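Local coordinates for protein Crov588 (Cafeteriavirus, PDB 6NYR) that is of unknown function but folds into a nearly closed ring of leucine-rich repeats of the FNIP type, a shape that might serve for binding other molecules, at residues Gly149-Gln154 with Gly171-Gln176; Phe192-Asn197 with Gly215-Gln220; Asn467-Ser472 with Glu488-Asp493. All coordinates share one frame; numbering follows the deposited sequence.

Contact 1 of 3, residues Gly149-Gln154 with Gly171-Gln176; sequences GEEFNQ and GDCFNQ
Asn153 reaches across to the next coil and sets its OD1 2.9 Å from the backbone N of Asn175. That N-H comes from above the carbonyl plane of the amide, and a weak second bond, 3.3 Å from Gln176 NE2, reaches the same oxygen. With CG anti to the backbone N (chi1 -171°), the short amide lies over the chain at Cys173, CG 3.2 Å from its O. Next to it the packing is close. The buried rings of Phe152 and Phe174 run side by side in the same direction, CE2 of the first 4.0 Å from CD1 of the second, and Gln154 O meets the edge of the Phe174 ring. The asparagine-phenylalanine pair recurs from one coil to the next of this FNIP-type leucine-rich-repeat solenoid: Asn131 OD1 receives Asn153 N in its turn. Toward Gly149 the backbones also meet closely, with Cys173 N bonded to Glu150 O at 2.9 Å; glycine lets Gly171 CA come 3.3 Å from Gly149 O in a C-H...O contact. The acidic end toward solvent is looser. Glu150 and Asp172, partly exposed, point the same way with OE2 and OD2 4.4 Å apart, a like-charge pair that solvent probably screens.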
loop_
_atom_site.group_PDB
_atom_site.type_symbol
_atom_site.label_atom_id
_atom_site.label_comp_id
_atom_site.label_asym_id
_atom_site.label_seq_id
_atom_site.Cartn_x
_atom_site.Cartn_y
_atom_site.Cartn_z
ATOM N N GLY A 149 8.719 25.787 6.417
ATOM C CA GLY A 149 8.039 25.616 5.151
ATOM C C GLY A 149 8.955 25.838 3.962
ATOM O O GLY A 149 10.170 25.993 4.091
ATOM N N GLU A 150 8.338 25.881 2.777
ATOM C CA GLU A 150 9.118 25.897 1.545
ATOM C C GLU A 150 9.993 27.139 1.444
ATOM O O GLU A 150 11.163 27.058 1.052
ATOM C CB GLU A 150 8.199 25.842 0.325
ATOM C CG GLU A 150 7.524 24.530 0.027
ATOM C CD GLU A 150 6.768 24.586 -1.295
ATOM O OE1 GLU A 150 6.914 25.596 -2.023
ATOM O OE2 GLU A 150 6.020 23.632 -1.604
ATOM N N GLU A 151 9.437 28.300 1.772
ATOM C CA GLU A 151 10.039 29.569 1.394
ATOM C C GLU A 151 11.011 30.112 2.428
ATOM O O GLU A 151 11.722 31.079 2.132
ATOM C CB GLU A 151 8.943 30.611 1.138
ATOM C CG GLU A 151 8.092 30.331 -0.089
ATOM C CD GLU A 151 8.920 30.178 -1.346
ATOM O OE1 GLU A 151 9.940 30.891 -1.479
ATOM O OE2 GLU A 151 8.556 29.342 -2.200
ATOM N N PHE A 152 11.067 29.524 3.618
ATOM C CA PHE A 152 11.900 30.085 4.664
ATOM C C PHE A 152 13.368 30.043 4.263
ATOM O O PHE A 152 13.913 28.971 3.968
ATOM C CB PHE A 152 11.710 29.337 5.972
ATOM C CG PHE A 152 12.535 29.889 7.091
ATOM C CD1 PHE A 152 12.153 31.060 7.725
ATOM C CD2 PHE A 152 13.695 29.257 7.500
ATOM C CE1 PHE A 152 12.904 31.583 8.753
ATOM C CE2 PHE A 152 14.454 29.776 8.534
ATOM C CZ PHE A 152 14.056 30.944 9.158
ATOM N N ASN A 153 14.010 31.205 4.263
ATOM C CA ASN A 153 15.437 31.292 4.008
ATOM C C ASN A 153 15.997 32.504 4.752
ATOM O O ASN A 153 16.481 33.468 4.162
ATOM C CB ASN A 153 15.725 31.366 2.510
ATOM C CG ASN A 153 17.202 31.245 2.206
ATOM O OD1 ASN A 153 17.983 30.802 3.050
ATOM N ND2 ASN A 153 17.597 31.650 1.008
ATOM N N GLN A 154 15.933 32.469 6.082
ATOM C CA GLN A 154 16.473 33.528 6.923
ATOM C C GLN A 154 17.534 32.949 7.848
ATOM O O GLN A 154 17.509 31.760 8.183
ATOM C CB GLN A 154 15.373 34.206 7.755
ATOM C CG GLN A 154 14.311 34.904 6.922
ATOM C CD GLN A 154 14.888 35.987 6.033
ATOM O OE1 GLN A 154 15.818 36.698 6.418
ATOM N NE2 GLN A 154 14.352 36.106 4.829
ATOM N N GLY A 171 12.955 23.565 5.103
ATOM C CA GLY A 171 12.236 23.433 3.855
ATOM C C GLY A 171 13.122 23.658 2.645
ATOM O O GLY A 171 14.348 23.743 2.735
ATOM N N ASP A 172 12.465 23.796 1.489
ATOM C CA ASP A 172 13.171 23.748 0.213
ATOM C C ASP A 172 14.174 24.885 0.065
ATOM O O ASP A 172 15.263 24.697 -0.490
ATOM C CB ASP A 172 12.172 23.791 -0.944
ATOM C CG ASP A 172 11.403 22.502 -1.103
ATOM O OD1 ASP A 172 11.881 21.458 -0.615
ATOM O OD2 ASP A 172 10.317 22.536 -1.712
ATOM N N CYS A 173 13.814 26.080 0.519
ATOM C CA CYS A 173 14.583 27.269 0.192
ATOM C C CYS A 173 15.664 27.580 1.214
ATOM O O CYS A 173 16.538 28.404 0.931
ATOM C CB CYS A 173 13.651 28.480 0.049
ATOM S SG CYS A 173 12.600 28.467 -1.425
ATOM N N PHE A 174 15.624 26.971 2.392
ATOM C CA PHE A 174 16.623 27.295 3.396
ATOM C C PHE A 174 18.021 26.996 2.866
ATOM O O PHE A 174 18.315 25.869 2.449
ATOM C CB PHE A 174 16.402 26.519 4.686
ATOM C CG PHE A 174 17.437 26.825 5.730
ATOM C CD1 PHE A 174 17.384 28.019 6.427
ATOM C CD2 PHE A 174 18.476 25.945 5.993
ATOM C CE1 PHE A 174 18.336 28.328 7.373
ATOM C CE2 PHE A 174 19.429 26.247 6.948
ATOM C CZ PHE A 174 19.357 27.443 7.637
ATOM N N ASN A 175 18.885 28.009 2.890
ATOM C CA ASN A 175 20.274 27.853 2.483
ATOM C C ASN A 175 21.113 28.939 3.149
ATOM O O ASN A 175 21.657 29.816 2.469
ATOM C CB ASN A 175 20.404 27.911 0.964
ATOM C CG ASN A 175 21.811 27.579 0.490
ATOM O OD1 ASN A 175 22.591 26.941 1.202
ATOM N ND2 ASN A 175 22.143 28.013 -0.717
ATOM N N GLN A 176 21.198 28.905 4.478
ATOM C CA GLN A 176 22.042 29.821 5.228
ATOM C C GLN A 176 23.061 29.032 6.039
ATOM O O GLN A 176 22.800 27.904 6.466
ATOM C CB GLN A 176 21.228 30.719 6.173
ATOM C CG GLN A 176 20.252 31.658 5.491
ATOM C CD GLN A 176 20.939 32.729 4.665
ATOM O OE1 GLN A 176 22.030 33.199 5.005
ATOM N NE2 GLN A 176 20.297 33.127 3.572
#

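Contact 2 of 3, residues Phe192-Asn197 with Gly215-Gln220; sequences FGRNFN and GWYFNQ
Asn197 OD1 takes two hydrogen bonds from the following coil, one from Asn219 N at 2.8 Å and one from Gln220 NE2 at 3.2 Å. The two donors approach opposite faces of the amide plane, so the oxygen is gripped from both sides and the side chain's rotation is fixed. An asparagine suits the place because its amide is short enough to lie over the chain at Tyr217 while still presenting a carbonyl to the next backbone N-H. The glutamine, bent at chi2 (-66°), folds back toward that oxygen and crosses the asparagine side chain at about a right angle.

Further along, Tyr217 N bonds to Arg194 O at 2.9 Å, and the same oxygen lies at the edge of the tyrosine ring. Asn195 OD1 comes within 3.4 Å of Tyr217 CD2, its amide turned 76° from the ring. That amide is held in turn by Arg194, whose NE donates to Asn195 OD1 at 2.9 Å, while the aliphatic CG of the arginine rests 3.6 Å from Trp216 CB. Within its own segment, Trp216 lays CD1 over the centre of the Tyr217 ring.

In the buried interior of the coils Phe196 and Phe218 lie side by side, pointing the same way, CE2 to CD1 3.8 Å, and Phe192 covers a face of Phe196. Type I turns from Gly193 to Phe196 and from Gly215 to Phe218 bring these groups into place; Gly215, with no side chain, lets its CA come 3.6 Å from Gly193 O. Outward, Gln220 OE1 accepts from Lys199 NZ, and Asn219 OD1 continues the asparagine row of this leucine-rich-repeat solenoid by receiving Asn241 N and Gln242 NE2. Both segments lie in the loops that run on from parallel strands 189-191 and 211-213 to the next strands, 211-213 and 233-235.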
loop_
_atom_site.group_PDB
_atom_site.type_symbol
_atom_site.label_atom_id
_atom_site.label_comp_id
_atom_site.label_asym_id
_atom_site.label_seq_id
_atom_site.Cartn_x
_atom_site.Cartn_y
_atom_site.Cartn_z
ATOM N N PHE A 192 17.909 18.736 6.423
ATOM C CA PHE A 192 18.015 19.865 5.513
ATOM C C PHE A 192 17.167 19.627 4.269
ATOM O O PHE A 192 16.896 18.489 3.877
ATOM C CB PHE A 192 19.468 20.107 5.106
ATOM C CG PHE A 192 20.323 20.642 6.212
ATOM C CD1 PHE A 192 20.196 21.958 6.624
ATOM C CD2 PHE A 192 21.250 19.831 6.844
ATOM C CE1 PHE A 192 20.978 22.455 7.645
ATOM C CE2 PHE A 192 22.036 20.323 7.864
ATOM C CZ PHE A 192 21.899 21.634 8.265
ATOM N N GLY A 193 16.762 20.730 3.639
ATOM C CA GLY A 193 15.891 20.686 2.489
ATOM C C GLY A 193 16.645 20.827 1.178
ATOM O O GLY A 193 17.874 20.750 1.113
ATOM N N ARG A 194 15.873 21.064 0.115
ATOM C CA ARG A 194 16.405 21.038 -1.242
ATOM C C ARG A 194 17.690 21.848 -1.377
ATOM O O ARG A 194 18.726 21.330 -1.805
ATOM C CB ARG A 194 15.352 21.592 -2.209
ATOM C CG ARG A 194 15.481 21.123 -3.646
ATOM C CD ARG A 194 14.388 21.750 -4.507
ATOM N NE ARG A 194 14.453 23.211 -4.416
ATOM C CZ ARG A 194 13.558 24.046 -4.932
ATOM N NH1 ARG A 194 12.512 23.574 -5.593
ATOM N NH2 ARG A 194 13.712 25.356 -4.786
ATOM N N ASN A 195 17.637 23.128 -1.023
ATOM C CA ASN A 195 18.655 24.080 -1.448
ATOM C C ASN A 195 19.799 24.255 -0.463
ATOM O O ASN A 195 20.714 25.036 -0.747
ATOM C CB ASN A 195 18.011 25.447 -1.717
ATOM C CG ASN A 195 17.140 25.441 -2.952
ATOM O OD1 ASN A 195 16.970 24.406 -3.598
ATOM N ND2 ASN A 195 16.570 26.592 -3.286
ATOM N N PHE A 196 19.778 23.586 0.684
ATOM C CA PHE A 196 20.871 23.760 1.624
ATOM C C PHE A 196 22.156 23.190 1.026
ATOM O O PHE A 196 22.262 21.979 0.801
ATOM C CB PHE A 196 20.583 23.083 2.957
ATOM C CG PHE A 196 21.716 23.205 3.927
ATOM C CD1 PHE A 196 21.881 24.358 4.677
ATOM C CD2 PHE A 196 22.637 22.186 4.068
ATOM C CE1 PHE A 196 22.934 24.483 5.562
ATOM C CE2 PHE A 196 23.694 22.301 4.952
ATOM C CZ PHE A 196 23.845 23.451 5.700
ATOM N N ASN A 197 23.139 24.065 0.784
ATOM C CA ASN A 197 24.437 23.676 0.233
ATOM C C ASN A 197 25.483 24.586 0.885
ATOM O O ASN A 197 26.127 25.412 0.248
ATOM C CB ASN A 197 24.461 23.779 -1.292
ATOM C CG ASN A 197 25.727 23.198 -1.891
ATOM O OD1 ASN A 197 26.450 22.444 -1.236
ATOM N ND2 ASN A 197 26.002 23.545 -3.141
ATOM N N GLY A 215 19.709 17.163 1.597
ATOM C CA GLY A 215 18.797 17.286 0.483
ATOM C C GLY A 215 19.468 17.455 -0.865
ATOM O O GLY A 215 20.688 17.316 -1.000
ATOM N N TRP A 216 18.655 17.812 -1.861
ATOM C CA TRP A 216 19.050 17.801 -3.263
ATOM C C TRP A 216 20.423 18.401 -3.521
ATOM O O TRP A 216 21.290 17.746 -4.109
ATOM C CB TRP A 216 17.971 18.552 -4.052
ATOM C CG TRP A 216 18.032 18.483 -5.541
ATOM C CD1 TRP A 216 18.884 19.159 -6.365
ATOM C CD2 TRP A 216 17.166 17.728 -6.392
ATOM N NE1 TRP A 216 18.615 18.855 -7.675
ATOM C CE2 TRP A 216 17.562 17.979 -7.720
ATOM C CE3 TRP A 216 16.096 16.857 -6.160
ATOM C CZ2 TRP A 216 16.930 17.386 -8.811
ATOM C CZ3 TRP A 216 15.471 16.268 -7.244
ATOM C CH2 TRP A 216 15.888 16.536 -8.551
ATOM N N TYR A 217 20.641 19.645 -3.101
ATOM C CA TYR A 217 21.805 20.385 -3.569
ATOM C C TYR A 217 23.018 20.296 -2.648
ATOM O O TYR A 217 24.082 20.810 -3.014
ATOM C CB TYR A 217 21.452 21.870 -3.785
ATOM C CG TYR A 217 20.626 22.123 -5.031
ATOM C CD1 TYR A 217 21.228 22.221 -6.282
ATOM C CD2 TYR A 217 19.246 22.265 -4.959
ATOM C CE1 TYR A 217 20.479 22.441 -7.420
ATOM C CE2 TYR A 217 18.491 22.492 -6.095
ATOM C CZ TYR A 217 19.110 22.580 -7.322
ATOM O OH TYR A 217 18.357 22.804 -8.452
ATOM N N PHE A 218 22.908 19.669 -1.481
ATOM C CA PHE A 218 24.055 19.634 -0.586
ATOM C C PHE A 218 25.225 18.918 -1.251
ATOM O O PHE A 218 25.102 17.764 -1.674
ATOM C CB PHE A 218 23.727 18.937 0.727
ATOM C CG PHE A 218 24.904 18.865 1.662
ATOM C CD1 PHE A 218 25.259 19.959 2.439
ATOM C CD2 PHE A 218 25.671 17.716 1.744
ATOM C CE1 PHE A 218 26.344 19.898 3.291
ATOM C CE2 PHE A 218 26.758 17.650 2.595
ATOM C CZ PHE A 218 27.093 18.743 3.367
ATOM N N ASN A 219 26.367 19.601 -1.334
ATOM C CA ASN A 219 27.553 19.000 -1.931
ATOM C C ASN A 219 28.820 19.662 -1.402
ATOM O O ASN A 219 29.603 20.226 -2.174
ATOM C CB ASN A 219 27.503 19.101 -3.456
ATOM C CG ASN A 219 28.542 18.224 -4.128
ATOM O OD1 ASN A 219 29.089 17.308 -3.512
ATOM N ND2 ASN A 219 28.810 18.490 -5.395
ATOM N N GLN A 220 29.029 19.590 -0.091
ATOM C CA GLN A 220 30.231 20.098 0.550
ATOM C C GLN A 220 30.970 18.937 1.196
ATOM O O GLN A 220 30.355 17.949 1.608
ATOM C CB GLN A 220 29.900 21.146 1.619
ATOM C CG GLN A 220 29.171 22.366 1.100
ATOM C CD GLN A 220 30.018 23.199 0.161
ATOM O OE1 GLN A 220 31.217 23.385 0.381
ATOM N NE2 GLN A 220 29.397 23.702 -0.900
#

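Contact 3 of 3, residues Asn467-Ser472 with Glu488-Asp493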
loop_
_atom_site.group_PDB
_atom_site.type_symbol
_atom_site.label_atom_id
_atom_site.label_comp_id
_atom_site.label_asym_id
_atom_site.label_seq_id
_atom_site.Cartn_x
_atom_site.Cartn_y
_atom_site.Cartn_z
ATOM N N ASN A 467 -6.003 -37.085 -12.606
ATOM C CA ASN A 467 -4.867 -37.249 -11.693
ATOM C C ASN A 467 -3.658 -36.427 -12.131
ATOM O O ASN A 467 -2.511 -36.787 -11.852
ATOM C CB ASN A 467 -4.480 -38.723 -11.541
ATOM C CG ASN A 467 -3.623 -38.980 -10.308
ATOM O OD1 ASN A 467 -3.882 -38.429 -9.234
ATOM N ND2 ASN A 467 -2.596 -39.814 -10.459
ATOM N N VAL A 468 -3.905 -35.317 -12.817
ATOM C CA VAL A 468 -2.842 -34.371 -13.132
ATOM C C VAL A 468 -2.643 -33.379 -11.997
ATOM O O VAL A 468 -1.515 -33.103 -11.581
ATOM C CB VAL A 468 -3.157 -33.642 -14.457
ATOM C CG1 VAL A 468 -2.184 -32.481 -14.669
ATOM C CG2 VAL A 468 -3.108 -34.610 -15.625
ATOM N N LEU A 469 -3.732 -32.831 -11.481
ATOM C CA LEU A 469 -3.650 -31.821 -10.436
ATOM C C LEU A 469 -3.309 -32.471 -9.100
ATOM O O LEU A 469 -3.801 -33.562 -8.792
ATOM C CB LEU A 469 -4.965 -31.064 -10.327
ATOM C CG LEU A 469 -5.366 -30.256 -11.563
ATOM C CD1 LEU A 469 -6.665 -29.493 -11.296
ATOM C CD2 LEU A 469 -4.262 -29.308 -12.001
ATOM N N PRO A 470 -2.447 -31.838 -8.307
ATOM C CA PRO A 470 -2.011 -32.461 -7.051
ATOM C C PRO A 470 -3.148 -32.584 -6.047
ATOM O O PRO A 470 -4.147 -31.860 -6.084
ATOM C CB PRO A 470 -0.915 -31.517 -6.533
ATOM C CG PRO A 470 -1.105 -30.233 -7.278
ATOM C CD PRO A 470 -1.729 -30.582 -8.596
ATOM N N ASN A 471 -2.970 -33.537 -5.124
ATOM C CA ASN A 471 -4.015 -33.860 -4.161
ATOM C C ASN A 471 -4.279 -32.723 -3.187
ATOM O O ASN A 471 -5.425 -32.540 -2.760
ATOM C CB ASN A 471 -3.632 -35.125 -3.390
ATOM C CG ASN A 471 -3.303 -36.293 -4.305
ATOM O OD1 ASN A 471 -2.283 -36.964 -4.138
ATOM N ND2 ASN A 471 -4.170 -36.542 -5.278
ATOM N N SER A 472 -3.256 -31.956 -2.830
ATOM C CA SER A 472 -3.383 -30.925 -1.811
ATOM C C SER A 472 -3.829 -29.580 -2.360
ATOM O O SER A 472 -3.921 -28.619 -1.591
ATOM C CB SER A 472 -2.048 -30.767 -1.074
ATOM O OG SER A 472 -0.960 -30.969 -1.962
ATOM N N GLU A 488 -15.014 -34.783 -15.294
ATOM C CA GLU A 488 -15.045 -35.551 -14.057
ATOM C C GLU A 488 -13.650 -36.014 -13.660
ATOM O O GLU A 488 -12.846 -36.412 -14.506
ATOM C CB GLU A 488 -15.965 -36.768 -14.237
ATOM C CG GLU A 488 -16.475 -37.398 -12.958
ATOM C CD GLU A 488 -17.846 -38.041 -13.132
ATOM O OE1 GLU A 488 -18.462 -37.870 -14.207
ATOM O OE2 GLU A 488 -18.301 -38.727 -12.195
ATOM N N ASN A 489 -13.371 -35.955 -12.359
ATOM C CA ASN A 489 -12.147 -36.514 -11.787
ATOM C C ASN A 489 -10.908 -35.783 -12.291
ATOM O O ASN A 489 -9.854 -36.388 -12.502
ATOM C CB ASN A 489 -12.019 -38.014 -12.081
ATOM C CG ASN A 489 -13.129 -38.840 -11.460
ATOM O OD1 ASN A 489 -13.442 -38.697 -10.275
ATOM N ND2 ASN A 489 -13.730 -39.715 -12.258
ATOM N N VAL A 490 -11.020 -34.473 -12.479
ATOM C CA VAL A 490 -9.874 -33.625 -12.783
ATOM C C VAL A 490 -9.541 -32.704 -11.614
ATOM O O VAL A 490 -8.395 -32.640 -11.172
ATOM C CB VAL A 490 -10.116 -32.810 -14.076
ATOM C CG1 VAL A 490 -8.975 -31.834 -14.311
ATOM C CG2 VAL A 490 -10.281 -33.746 -15.268
ATOM N N LEU A 491 -10.540 -32.012 -11.080
ATOM C CA LEU A 491 -10.324 -31.117 -9.947
ATOM C C LEU A 491 -10.207 -31.929 -8.662
ATOM O O LEU A 491 -11.093 -32.737 -8.362
ATOM C CB LEU A 491 -11.469 -30.111 -9.849
ATOM C CG LEU A 491 -11.647 -29.237 -11.093
ATOM C CD1 LEU A 491 -12.941 -28.429 -11.030
ATOM C CD2 LEU A 491 -10.450 -28.319 -11.313
ATOM N N PRO A 492 -9.138 -31.751 -7.887
ATOM C CA PRO A 492 -8.935 -32.592 -6.699
ATOM C C PRO A 492 -9.902 -32.241 -5.575
ATOM O O PRO A 492 -10.630 -31.246 -5.613
ATOM C CB PRO A 492 -7.481 -32.317 -6.300
ATOM C CG PRO A 492 -7.188 -30.954 -6.848
ATOM C CD PRO A 492 -8.023 -30.801 -8.100
ATOM N N ASP A 493 -9.884 -33.097 -4.548
ATOM C CA ASP A 493 -10.915 -33.110 -3.519
ATOM C C ASP A 493 -10.735 -32.052 -2.439
ATOM O O ASP A 493 -11.633 -31.900 -1.603
ATOM C CB ASP A 493 -10.967 -34.488 -2.845
ATOM C CG ASP A 493 -11.364 -35.587 -3.799
ATOM O OD1 ASP A 493 -12.144 -35.302 -4.731
ATOM O OD2 ASP A 493 -10.905 -36.734 -3.612
#
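Leu469 and Pro492 meet at about a right angle, the leucine branch pointing into the next repeat and the proline ring lying across its path. CD1 of Leu469 does most of the touching: it is 3.7 Å from Pro492 CD and 3.6 Å from Val490 O, and it also meets Leu491 CD2 at 4.0 Å. With CG anti to the carbonyl carbon (chi1 -63°), the leucine lies beside its own backbone N, and chi2 (-177°) sets CD1 anti to CA, extended toward the neighbouring loop. Leu491 has the same first torsion; it starts off away from 467-472, yet its CD2 methyl comes back to that of Leu469. A branched, flexible leucine fits between these surfaces, whereas proline offers a compact, rigid nonpolar ring with no N-H to satisfy. The other side of that ring's contact is polar backbone, Pro492 CG standing 3.3 Å from Pro470 O. No hydrogen bond joins the two segments, so the join rests on nonpolar packing. Both leucines also lean on Leu476 of strand 475-477, and Pro470 continues the row against Leu447. Packing of each coil's proline against the leucine of the coil before it builds the hydrophobic interior of this leucine-rich-repeat solenoid.

In the fold
Following the chain from the N terminus, contact 1 comes first, joining the loop after strand 145-147 to that after strand 167-169 and so closing one coil of the solenoid. Contact 2 does the same for the loops after strands 189-191 and 211-213. They are in series and neither nests nor crosses, but they adjoin: Asp172 O lies 2.9 Å from Asn195 N, and Asn175 OD1 3.0 Å from Asn197 N, both probable hydrogen bonds that run the row of coils on. Contact 3 lies far along the ring, across the chain's centre, about 49 Å from contact 2 at the nearest atoms, and joins the loops before strands 475-477 and 497-499.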